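Local coordinates for LPG0439 HIT-related domain-containing protein (Legionella pneumophila subsp. pneumophila, PDB 5L0L) that is of unknown function but carries a HIT-related domain, which may bind phosphate-bearing ligands such as nucleotides, within a longer, probably membrane-anchored protein, at residues H8-G13 with E122-L127; R54-N57 with T62-S65; F67-P70 with S74-R77; D81-M86 with L129-R134; M139-I142 with P146-G149. One frame throughout, in Å; residues are numbered along the deposited sequence. Where two conformers were deposited one is given.

Contact 1: residues H8-G13 with E122-L127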
# COMPACT_ATOMS: atom_id res chain seq x y z
N HIS A 8 5.62 17.60 20.00
CA HIS A 8 4.65 17.30 21.06
C HIS A 8 5.06 16.07 21.90
O HIS A 8 5.66 15.13 21.39
CB HIS A 8 3.27 17.07 20.46
CG HIS A 8 2.18 16.99 21.48
ND1 HIS A 8 1.69 15.79 21.96
CD2 HIS A 8 1.51 17.96 22.14
CE1 HIS A 8 0.75 16.03 22.86
NE2 HIS A 8 0.62 17.34 22.99
N GLU A 9 4.70 16.11 23.18
CA GLU A 9 5.02 15.08 24.17
C GLU A 9 3.74 14.27 24.45
O GLU A 9 2.75 14.84 24.93
CB GLU A 9 5.55 15.76 25.44
CG GLU A 9 5.46 14.98 26.75
CD GLU A 9 6.61 14.02 26.95
OE1 GLU A 9 6.83 13.17 26.05
OE2 GLU A 9 7.27 14.10 28.01
N TYR A 10 3.75 12.97 24.13
CA TYR A 10 2.59 12.09 24.35
C TYR A 10 2.80 11.28 25.64
O TYR A 10 3.91 10.83 25.92
CB TYR A 10 2.39 11.15 23.14
CG TYR A 10 2.21 11.87 21.81
CD1 TYR A 10 3.33 12.25 21.04
CD2 TYR A 10 0.93 12.21 21.32
CE1 TYR A 10 3.18 12.93 19.84
CE2 TYR A 10 0.77 12.88 20.11
CZ TYR A 10 1.89 13.24 19.38
OH TYR A 10 1.75 13.91 18.19
N SER A 11 1.74 11.08 26.43
CA SER A 11 1.82 10.25 27.65
C SER A 11 2.26 8.82 27.34
O SER A 11 1.94 8.31 26.27
CB SER A 11 0.47 10.18 28.37
OG SER A 11 0.09 11.45 28.84
N PRO A 12 2.96 8.16 28.29
CA PRO A 12 3.33 6.74 28.06
C PRO A 12 2.11 5.79 27.95
O PRO A 12 2.18 4.77 27.26
CB PRO A 12 4.22 6.40 29.26
CG PRO A 12 3.85 7.39 30.32
CD PRO A 12 3.38 8.63 29.62
N GLY A 13 1.00 6.15 28.62
CA GLY A 13 -0.29 5.44 28.50
C GLY A 13 -1.18 5.79 27.31
O GLY A 13 -2.25 5.20 27.14
N GLU A 122 -3.89 14.65 19.29
CA GLU A 122 -4.63 13.40 19.56
C GLU A 122 -3.95 12.15 19.02
O GLU A 122 -4.13 11.06 19.55
CB GLU A 122 -6.04 13.44 18.96
CG GLU A 122 -6.86 14.69 19.29
CD GLU A 122 -6.89 15.69 18.15
OE1 GLU A 122 -7.91 15.70 17.40
OE2 GLU A 122 -5.90 16.46 17.98
N GLU A 123 -3.18 12.30 17.94
CA GLU A 123 -2.60 11.16 17.26
C GLU A 123 -1.22 11.51 16.67
O GLU A 123 -1.13 12.36 15.77
CB GLU A 123 -3.60 10.73 16.16
CG GLU A 123 -3.17 9.54 15.32
CD GLU A 123 -4.29 9.01 14.43
OE1 GLU A 123 -5.48 9.33 14.67
OE2 GLU A 123 -3.97 8.26 13.49
N PRO A 124 -0.15 10.86 17.15
CA PRO A 124 1.13 11.11 16.50
C PRO A 124 1.11 10.53 15.08
O PRO A 124 0.35 9.59 14.81
CB PRO A 124 2.13 10.35 17.35
CG PRO A 124 1.33 9.30 18.06
CD PRO A 124 -0.03 9.90 18.27
N SER A 125 1.91 11.12 14.19
CA SER A 125 2.20 10.50 12.92
C SER A 125 3.22 9.39 13.16
O SER A 125 4.30 9.63 13.73
CB SER A 125 2.71 11.54 11.92
OG SER A 125 3.20 10.92 10.74
N MSE A 126 2.84 8.17 12.77
CA MSE A 126 3.68 6.98 12.88
C MSE A 126 3.82 6.38 11.51
O MSE A 126 2.91 6.52 10.67
CB MSE A 126 2.99 5.94 13.76
CG MSE A 126 2.75 6.42 15.16
SE MSE A 126 1.63 5.01 16.03
CE MSE A 126 -0.05 5.97 15.84
N LEU A 127 4.93 5.72 11.24
CA LEU A 127 5.07 4.98 9.97
C LEU A 127 4.23 3.70 10.10
O LEU A 127 4.50 2.86 10.94
CB LEU A 127 6.52 4.64 9.68
CG LEU A 127 6.82 3.80 8.43
CD1 LEU A 127 6.40 4.53 7.17
CD2 LEU A 127 8.29 3.42 8.42
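Tyr10 and Pro124 carry this contact, phenol ring against proline ring. The apolar part comes first. Pro124 lies over one face of the tyrosine ring, set toward the hydroxyl end. Pro124 CB sits 3.9 Å from the centroid of the Tyr10 ring, 27° off its normal, which makes a CH-pi contact. The same CB is 3.5 Å from Tyr10 CZ. Over the same face, toward the other ortho edge of the phenol, Pro124 CD approaches Tyr10 CE2 at 3.6 Å, so the proline spans the outer half of the phenol. Tyr10 CG stands anti to the carbonyl carbon (chi1 -57°), which sends the ring across to segment 122-127. Within segment 8-13, His8 covers the opposite face. Its imidazole comes edge-first, with ND1 3.5 Å above the plane and over the ring centre. The phenol is therefore held between a proline and a histidine edge.

The polar part lies at the hydroxyl. Tyr10 OH touches Pro124 CA at 3.3 Å, but its hydrogen bonds go beyond the two segments. It donates to Ser120 O and accepts from Asn68 ND2. This buried oxygen is thus gripped twice, and the ring is tied at its far end as well as across its faces.

Both segments are loops. Segment 8-13 follows strand 3-5, and segment 122-127 leads into strand 128-134. Phe67 meets the Tyr10 ring edge-to-face and also packs on Pro124. At the end of its segment, Leu127 lies against helix 73-92 and pairs through its backbone with Tyr55 of strand 51-58.

Contact 2: residues R54-N57 with T62-S65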
# COMPACT_ATOMS: atom_id res chain seq x y z
N ARG A 54 2.79 -1.43 12.02
CA ARG A 54 3.32 -0.19 12.53
C ARG A 54 4.79 -0.30 12.91
O ARG A 54 5.22 -1.28 13.52
CB ARG A 54 2.47 0.29 13.71
CG ARG A 54 3.02 1.49 14.48
CD ARG A 54 3.88 1.03 15.62
NE ARG A 54 4.33 2.13 16.50
CZ ARG A 54 3.71 2.53 17.62
NH1 ARG A 54 2.58 1.98 18.06
NH2 ARG A 54 4.25 3.52 18.31
N TYR A 55 5.56 0.73 12.55
CA TYR A 55 6.97 0.78 12.90
C TYR A 55 7.07 1.29 14.33
O TYR A 55 6.61 2.39 14.62
CB TYR A 55 7.67 1.76 11.95
CG TYR A 55 9.11 2.06 12.28
CD1 TYR A 55 10.01 1.03 12.55
CD2 TYR A 55 9.58 3.37 12.26
CE1 TYR A 55 11.36 1.32 12.84
CE2 TYR A 55 10.92 3.66 12.54
CZ TYR A 55 11.79 2.63 12.85
OH TYR A 55 13.15 2.92 13.11
N LEU A 56 7.66 0.48 15.19
CA LEU A 56 7.83 0.82 16.60
C LEU A 56 9.08 1.69 16.82
O LEU A 56 8.98 2.80 17.31
CB LEU A 56 7.94 -0.46 17.45
CG LEU A 56 6.73 -1.38 17.45
CD1 LEU A 56 7.08 -2.79 17.96
CD2 LEU A 56 5.64 -0.76 18.30
N ASN A 57 10.22 1.15 16.45
CA ASN A 57 11.51 1.78 16.73
C ASN A 57 12.66 1.01 16.10
O ASN A 57 12.49 -0.11 15.62
CB ASN A 57 11.74 1.86 18.25
CG ASN A 57 11.94 0.50 18.88
OD1 ASN A 57 11.10 -0.39 18.77
ND2 ASN A 57 13.05 0.33 19.57
N THR A 62 13.48 5.05 21.65
CA THR A 62 12.13 5.09 22.20
C THR A 62 11.10 5.02 21.07
O THR A 62 11.40 5.40 19.91
CB THR A 62 11.88 6.40 22.95
OG1 THR A 62 12.10 7.48 22.05
CG2 THR A 62 12.81 6.52 24.16
N LEU A 63 9.88 4.61 21.41
CA LEU A 63 8.78 4.65 20.44
C LEU A 63 8.52 6.08 20.02
O LEU A 63 8.29 6.34 18.85
CB LEU A 63 7.50 4.02 20.98
CG LEU A 63 7.52 2.55 21.44
CD1 LEU A 63 6.11 1.99 21.52
CD2 LEU A 63 8.38 1.67 20.57
N SER A 64 8.59 7.02 20.98
CA SER A 64 8.42 8.47 20.70
C SER A 64 9.36 9.04 19.69
O SER A 64 8.97 9.91 18.89
CB SER A 64 8.53 9.28 21.99
OG SER A 64 7.35 9.04 22.72
N SER A 65 10.60 8.56 19.68
CA SER A 65 11.59 9.08 18.74
C SER A 65 11.19 8.76 17.28
O SER A 65 11.72 9.36 16.38
CB SER A 65 12.98 8.54 19.00
OG SER A 65 13.05 7.15 18.73
O HOH W 1 6.83 4.43 17.36
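Leu63 packs against Leu56 and Asn57, and this is the close part of the contact. Its CD2 reaches Leu56 CB at 3.8 Å and also lies near the Asn57 amide, 3.9 Å from Asn57 OD1. The other methyl, CD1, is 4.0 Å from Arg54 NH2. Leu63 and Arg54 cross at about a right angle. The arginine chain is bent at chi2 (-91°), which folds its guanidinium back over Leu56 CD2. In that pose Arg54 NE donates to Tyr55 O, from well above the carbonyl plane. Arg54 NH2 also bonds to Ser16 O in a neighbouring loop. Leu56 and Asn57 together face His36, forming a classic beta bulge at this end of the strand.

The looser side lies toward Thr62 and Ser65, both exposed. No direct hydrogen bond joins the segments. The loop ties itself instead: Ser65 N donates to Thr62 OG1 at 3.0 Å, an ST motif, and Ser65 OG donates to Thr62 O at 2.7 Å.

A water fills the polar role between the two sides. It lies in the guanidinium plane and accepts from Arg54 NH2 at 2.9 Å. It can donate to Leu56 O at 2.7 Å and Leu63 O at 2.8 Å, though acceptors around it outnumber its protons. The join is thus apolar where it is tight and water-mediated where the carbonyls of Leu56 and Leu63 come near each other.

Contact 3: residues F67-P70 with S74-R77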
# COMPACT_ATOMS: atom_id res chain seq x y z
N PHE A 67 8.03 9.12 16.16
CA PHE A 67 6.85 9.92 15.85
C PHE A 67 7.22 11.20 15.15
O PHE A 67 8.31 11.76 15.37
CB PHE A 67 6.06 10.34 17.10
CG PHE A 67 5.49 9.22 17.91
CD1 PHE A 67 5.21 7.95 17.38
CD2 PHE A 67 5.15 9.45 19.26
CE1 PHE A 67 4.66 6.95 18.17
CE2 PHE A 67 4.61 8.46 20.05
CZ PHE A 67 4.34 7.21 19.50
N ASN A 68 6.33 11.68 14.29
CA ASN A 68 6.41 13.06 13.77
C ASN A 68 7.76 13.43 13.15
O ASN A 68 8.38 14.44 13.52
CB ASN A 68 6.01 14.05 14.89
CG ASN A 68 4.61 13.77 15.44
OD1 ASN A 68 3.77 13.15 14.79
ND2 ASN A 68 4.35 14.24 16.64
N ARG A 69 8.21 12.62 12.20
CA ARG A 69 9.46 12.90 11.55
C ARG A 69 9.50 12.20 10.20
O ARG A 69 8.71 11.25 9.98
CB ARG A 69 10.64 12.45 12.42
CG ARG A 69 10.72 10.96 12.73
CD ARG A 69 12.14 10.61 13.18
NE ARG A 69 12.32 9.22 13.61
CZ ARG A 69 12.57 8.18 12.81
NH1 ARG A 69 12.63 8.34 11.47
NH2 ARG A 69 12.79 6.98 13.34
N PRO A 70 10.42 12.63 9.33
CA PRO A 70 10.66 11.83 8.15
C PRO A 70 11.16 10.43 8.50
O PRO A 70 11.90 10.24 9.50
CB PRO A 70 11.80 12.60 7.41
CG PRO A 70 11.69 14.01 7.92
CD PRO A 70 11.27 13.85 9.35
N SER A 74 15.35 2.78 4.83
CA SER A 74 15.38 1.48 5.53
C SER A 74 14.11 1.22 6.35
O SER A 74 13.64 0.09 6.41
CB SER A 74 16.55 1.37 6.49
OG SER A 74 17.73 1.71 5.81
N GLU A 75 13.62 2.26 7.01
CA GLU A 75 12.40 2.16 7.82
C GLU A 75 11.20 1.83 6.94
O GLU A 75 10.42 0.93 7.26
CB GLU A 75 12.19 3.45 8.64
CG GLU A 75 13.23 3.62 9.76
CD GLU A 75 13.28 4.99 10.42
OE1 GLU A 75 12.85 6.00 9.83
OE2 GLU A 75 13.77 5.04 11.56
N GLN A 76 11.07 2.55 5.83
CA GLN A 76 10.00 2.28 4.87
C GLN A 76 10.12 0.89 4.26
O GLN A 76 9.13 0.15 4.09
CB GLN A 76 9.98 3.36 3.78
CG GLN A 76 8.94 3.12 2.68
CD GLN A 76 7.52 3.41 3.18
OE1 GLN A 76 6.71 2.48 3.49
NE2 GLN A 76 7.22 4.66 3.30
N ARG A 77 11.35 0.52 3.89
CA ARG A 77 11.58 -0.77 3.29
C ARG A 77 11.18 -1.91 4.24
O ARG A 77 10.60 -2.91 3.81
CB ARG A 77 13.04 -0.92 2.88
CG ARG A 77 13.20 -2.07 1.92
CD ARG A 77 14.64 -2.43 1.72
NE ARG A 77 14.72 -3.43 0.67
CZ ARG A 77 15.82 -4.07 0.34
NH1 ARG A 77 15.79 -4.95 -0.66
NH2 ARG A 77 16.94 -3.80 0.98
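Glu75 of helix 73-92 and Arg69 of the loop before it meet in a salt bridge, and little else touches between the two segments. The helical segment begins with Ser74, which takes no part in the contact across the segments. Its hydroxyl is hydrogen-bonded to Glu202 of the second subunit.

Glu75 comes next and makes the contact. Its chain is extended beyond CG and runs out to meet the arginine from the opposite direction. Arg69 answers end-on with two nitrogens, one to each carboxylate oxygen. Arg69 NH1 donates to Glu75 OE1 at 2.9 Å in a nearly straight bond of 170°, on the syn lone pair. Arg69 NH2 donates to Glu75 OE2 at 2.8 Å, again on the syn side but 27° out of the carboxylate plane. The two flat groups are 27° apart, so the pair is nearly coplanar. Arg69 is also extended from CG to NE, which gives it the reach. Its NH1 makes a further bond to Pro70 O at 2.8 Å, and its NE donates to Ser65 O.

Gln76 then turns to Gln101 of strand 96-101. Arg77 packs on Phe203 of the second subunit.

The carboxylate has more than one partner. Tyr55 OH bonds to Glu75 OE2, and Thr72 N donates to Glu75 OE1. With the arginine and these two donors around it, buried Glu75 is well compensated and probably stays ionised. The two-nitrogen grip of Arg69 fixes the rotation of both groups and pins the loop to the start of the helix.

Contact 4: residues D81-M86 with L129-R134. With SO4 (sulfate ion), chain C.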
# COMPACT_ATOMS: atom_id res chain seq x y z
N ASP A 81 8.49 -4.83 3.77
CA ASP A 81 8.84 -6.26 3.89
C ASP A 81 7.85 -6.99 4.83
O ASP A 81 7.41 -8.10 4.53
CB ASP A 81 10.26 -6.44 4.44
CG ASP A 81 11.35 -6.15 3.42
OD1 ASP A 81 11.09 -6.03 2.19
OD2 ASP A 81 12.54 -6.07 3.86
N VAL A 82 7.56 -6.38 5.98
CA VAL A 82 6.59 -6.96 6.91
C VAL A 82 5.21 -7.07 6.23
O VAL A 82 4.50 -8.10 6.38
CB VAL A 82 6.51 -6.17 8.22
CG1 VAL A 82 5.42 -6.73 9.12
CG2 VAL A 82 7.85 -6.21 8.95
N ALA A 83 4.83 -6.04 5.46
CA ALA A 83 3.63 -6.13 4.64
C ALA A 83 3.67 -7.32 3.67
O ALA A 83 2.70 -8.08 3.58
CB ALA A 83 3.34 -4.80 3.92
N SER A 84 4.78 -7.52 2.97
CA SER A 84 4.91 -8.65 2.04
C SER A 84 4.68 -9.99 2.75
O SER A 84 3.96 -10.85 2.22
CB SER A 84 6.29 -8.65 1.38
OG SER A 84 6.46 -7.46 0.62
N LEU A 85 5.24 -10.13 3.94
CA LEU A 85 5.03 -11.33 4.78
C LEU A 85 3.53 -11.50 5.10
O LEU A 85 2.95 -12.55 4.87
CB LEU A 85 5.83 -11.22 6.09
CG LEU A 85 5.51 -12.24 7.19
CD1 LEU A 85 5.72 -13.64 6.67
CD2 LEU A 85 6.35 -12.00 8.45
N MSE A 86 2.91 -10.43 5.62
CA MSE A 86 1.51 -10.53 6.04
C MSE A 86 0.56 -10.80 4.92
O MSE A 86 -0.49 -11.39 5.15
CB MSE A 86 1.04 -9.32 6.86
CG MSE A 86 1.78 -9.13 8.17
SE MSE A 86 1.73 -10.72 9.34
CE MSE A 86 -0.20 -10.95 9.43
N LEU A 129 0.89 1.10 8.01
CA LEU A 129 -0.03 0.88 6.93
C LEU A 129 -1.13 -0.09 7.35
O LEU A 129 -1.03 -0.75 8.38
CB LEU A 129 0.66 0.41 5.66
CG LEU A 129 1.43 -0.90 5.58
CD1 LEU A 129 0.51 -2.11 5.47
CD2 LEU A 129 2.37 -0.87 4.38
N HIS A 130 -2.17 -0.12 6.54
CA HIS A 130 -3.39 -0.90 6.78
C HIS A 130 -3.42 -2.01 5.75
O HIS A 130 -3.07 -1.79 4.60
CB HIS A 130 -4.63 -0.04 6.56
CG HIS A 130 -4.65 1.17 7.42
ND1 HIS A 130 -5.08 1.13 8.73
CD2 HIS A 130 -4.22 2.44 7.19
CE1 HIS A 130 -4.91 2.33 9.27
NE2 HIS A 130 -4.44 3.15 8.34
N MSE A 131 -3.89 -3.18 6.15
CA MSE A 131 -4.04 -4.32 5.23
C MSE A 131 -5.34 -5.04 5.59
O MSE A 131 -5.76 -5.04 6.78
CB MSE A 131 -2.82 -5.24 5.34
CG MSE A 131 -2.92 -6.41 4.39
SE MSE A 131 -1.31 -7.56 4.43
CE MSE A 131 -0.01 -6.24 3.79
N TRP A 132 -6.02 -5.58 4.59
CA TRP A 132 -7.30 -6.26 4.81
C TRP A 132 -7.56 -7.20 3.66
O TRP A 132 -6.78 -7.23 2.67
CB TRP A 132 -8.45 -5.23 4.95
CG TRP A 132 -8.61 -4.39 3.72
CD1 TRP A 132 -9.49 -4.60 2.71
CD2 TRP A 132 -7.85 -3.23 3.36
NE1 TRP A 132 -9.31 -3.65 1.72
CE2 TRP A 132 -8.32 -2.79 2.10
CE3 TRP A 132 -6.81 -2.50 3.98
CZ2 TRP A 132 -7.81 -1.67 1.45
CZ3 TRP A 132 -6.27 -1.42 3.30
CH2 TRP A 132 -6.76 -1.02 2.05
N GLY A 133 -8.60 -8.00 3.81
CA GLY A 133 -8.97 -9.01 2.79
C GLY A 133 -10.30 -8.67 2.13
O GLY A 133 -11.19 -8.06 2.77
N ARG A 134 -10.44 -9.08 0.87
CA ARG A 134 -11.67 -8.99 0.11
C ARG A 134 -12.17 -10.38 -0.31
O ARG A 134 -11.40 -11.30 -0.61
CB ARG A 134 -11.51 -8.08 -1.14
CG ARG A 134 -10.92 -6.70 -0.85
CD ARG A 134 -11.83 -5.86 0.06
NE ARG A 134 -13.13 -5.59 -0.55
CZ ARG A 134 -13.35 -4.64 -1.46
NH1 ARG A 134 -14.56 -4.51 -1.96
NH2 ARG A 134 -12.39 -3.80 -1.88
S SO4 C . -4.58 6.55 8.87
O1 SO4 C . -4.24 5.91 10.18
O2 SO4 C . -4.44 7.97 9.18
O3 SO4 C . -3.57 5.93 8.02
O4 SO4 C . -5.96 6.06 8.80
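Ala83 of helix 81-86 and Met131 of strand 129-134 have the nearest CA atoms of the two segments, 7.9 Å apart. The two axes come within 10.2 Å and run almost parallel, at 12° in the N-to-C sense. No hydrogen bond crosses between them.

The side chains that meet are apolar and buried. Met131, a selenomethionine, extends from the strand and bends only at chi3 (-63°). That bend lays its CE against Ala83, 3.6 Å from Ala83 CB. Its SE rests 3.8 Å from Met86 CB. Leu129, two residues before on the same face, brings CD2 to 4.1 Å from Ala83 CB. The alanine methyl is thus met by both strand residues.

His130 points from the other face of the strand. Its NE2 donates to O3 of a sulfate ion at 2.9 Å, with a further weak bond to sulfate O1. His128 NE2 and the backbone N atoms of Gly103 and Asn105 complete the anion site.

Residues 128-132 read His-Leu-His-Met-Trp and resemble the histidine-triad motif of HIT proteins, with Trp132 at the third histidine position. The sulfate, probably from the crystallisation liquor, may mark the phosphate pocket of that fold.

Contact 5: residues M139-I142 with P146-G149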
# COMPACT_ATOMS: atom_id res chain seq x y z
N MSE A 139 -19.27 -14.45 4.07
CA MSE A 139 -18.61 -15.72 4.35
C MSE A 139 -17.74 -15.61 5.60
O MSE A 139 -17.00 -14.64 5.75
CB MSE A 139 -17.78 -16.11 3.12
CG MSE A 139 -16.78 -17.23 3.33
SE MSE A 139 -17.71 -18.93 3.54
CE MSE A 139 -16.81 -20.00 2.15
N GLU A 140 -17.84 -16.61 6.48
CA GLU A 140 -16.97 -16.68 7.67
C GLU A 140 -15.69 -17.42 7.31
O GLU A 140 -15.55 -18.62 7.58
CB GLU A 140 -17.74 -17.30 8.86
CG GLU A 140 -19.00 -16.44 9.16
CD GLU A 140 -19.68 -16.79 10.49
OE1 GLU A 140 -19.51 -17.91 10.99
OE2 GLU A 140 -20.41 -15.91 11.01
N TYR A 141 -14.75 -16.69 6.71
CA TYR A 141 -13.45 -17.25 6.31
C TYR A 141 -12.70 -17.76 7.55
O TYR A 141 -11.96 -18.76 7.48
CB TYR A 141 -12.62 -16.23 5.52
CG TYR A 141 -13.16 -15.91 4.16
CD1 TYR A 141 -14.08 -14.89 3.97
CD2 TYR A 141 -12.74 -16.62 3.03
CE1 TYR A 141 -14.58 -14.58 2.71
CE2 TYR A 141 -13.26 -16.33 1.76
CZ TYR A 141 -14.17 -15.32 1.60
OH TYR A 141 -14.66 -15.05 0.34
N ILE A 142 -12.91 -17.10 8.68
CA ILE A 142 -12.55 -17.61 10.00
C ILE A 142 -13.88 -17.93 10.68
O ILE A 142 -14.77 -17.08 10.71
CB ILE A 142 -11.77 -16.55 10.76
CG1 ILE A 142 -10.43 -16.29 10.05
CG2 ILE A 142 -11.57 -16.95 12.20
CD1 ILE A 142 -9.66 -15.10 10.59
N PRO A 146 -17.77 -13.22 10.10
CA PRO A 146 -17.99 -12.83 8.71
C PRO A 146 -16.91 -11.82 8.30
O PRO A 146 -16.50 -11.00 9.12
CB PRO A 146 -19.36 -12.13 8.72
CG PRO A 146 -19.93 -12.39 10.05
CD PRO A 146 -18.88 -12.83 10.99
N LEU A 147 -16.48 -11.90 7.06
CA LEU A 147 -15.46 -11.00 6.56
C LEU A 147 -15.89 -9.53 6.68
O LEU A 147 -15.13 -8.70 7.16
CB LEU A 147 -15.13 -11.34 5.11
CG LEU A 147 -14.01 -10.48 4.47
CD1 LEU A 147 -12.67 -10.78 5.14
CD2 LEU A 147 -13.95 -10.72 2.96
N ARG A 148 -17.12 -9.25 6.24
CA ARG A 148 -17.67 -7.91 6.16
C ARG A 148 -16.89 -7.06 5.14
O ARG A 148 -16.02 -7.57 4.43
CB ARG A 148 -17.73 -7.23 7.54
CG ARG A 148 -18.52 -8.04 8.56
CD ARG A 148 -18.17 -7.52 9.94
NE ARG A 148 -18.99 -8.12 10.95
CZ ARG A 148 -18.60 -9.01 11.86
NH1 ARG A 148 -17.37 -9.50 11.95
NH2 ARG A 148 -19.53 -9.45 12.70
N GLY A 149 -17.23 -5.78 5.03
CA GLY A 149 -16.66 -4.93 4.00
C GLY A 149 -17.53 -5.00 2.74
O GLY A 149 -18.47 -5.80 2.67
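Tyr141 and Leu147 meet at an oblique angle, the leucine lying at the edge of the phenol ring rather than over a face. Leu147 CB is 3.9 Å from Tyr141 CD1, near the plane of the ring. Leu147 CD2 comes to the same distance from the next ring atom, Tyr141 CE1. The leucine CG stands anti to its own N (chi1 -177°), which carries CD2 along that edge. The tyrosine hydroxyl is held by Asp136 N.

Glu140 and Pro146 are turned differently. They lie side by side and point the same way. The glutamate is extended beyond CG, and its OE2 passes 3.4 Å from Pro146 CD. Beyond the proline, the Arg148 guanidinium places one face over Pro146 CG and reaches Glu178 of helix 176-194 in a salt bridge.

The backbone closes the contact between these two pairs. Leu147 N donates to Met139 O at 3.1 Å, with an angle of 152°. The same oxygen takes a weak bond from Tyr141 N. This second bond belongs to an inverse gamma turn centred on Glu140. The contact is thus the neck of a surface loop after strand 128-134, closed by the Leu147 N to Met139 O bond beside that turn.

Contacts 1, 2 and 3 cluster at one end of the domain, with centres 9 to 15 Å apart. Contacts 2 and 3 follow each other along the chain, and both are nested inside the long loop closed by contact 1. Tyr55 joins them, since it pairs with Leu127 and bonds to Glu75. Contacts 3 and 4 share helix 73-92, with centres 18 Å apart. Contacts 2 and 4 reach neighbouring strands, 51-58 and 128-134, of the six-stranded sheet. Contact 5 lies beyond the end of strand 128-134, about 32 Å from contact 1 between centres, and touches contact 4 through Leu147. Contacts 3, 4 and 5 also touch the second subunit. The strand and helix of contact 4 thus connect the two ends of the domain.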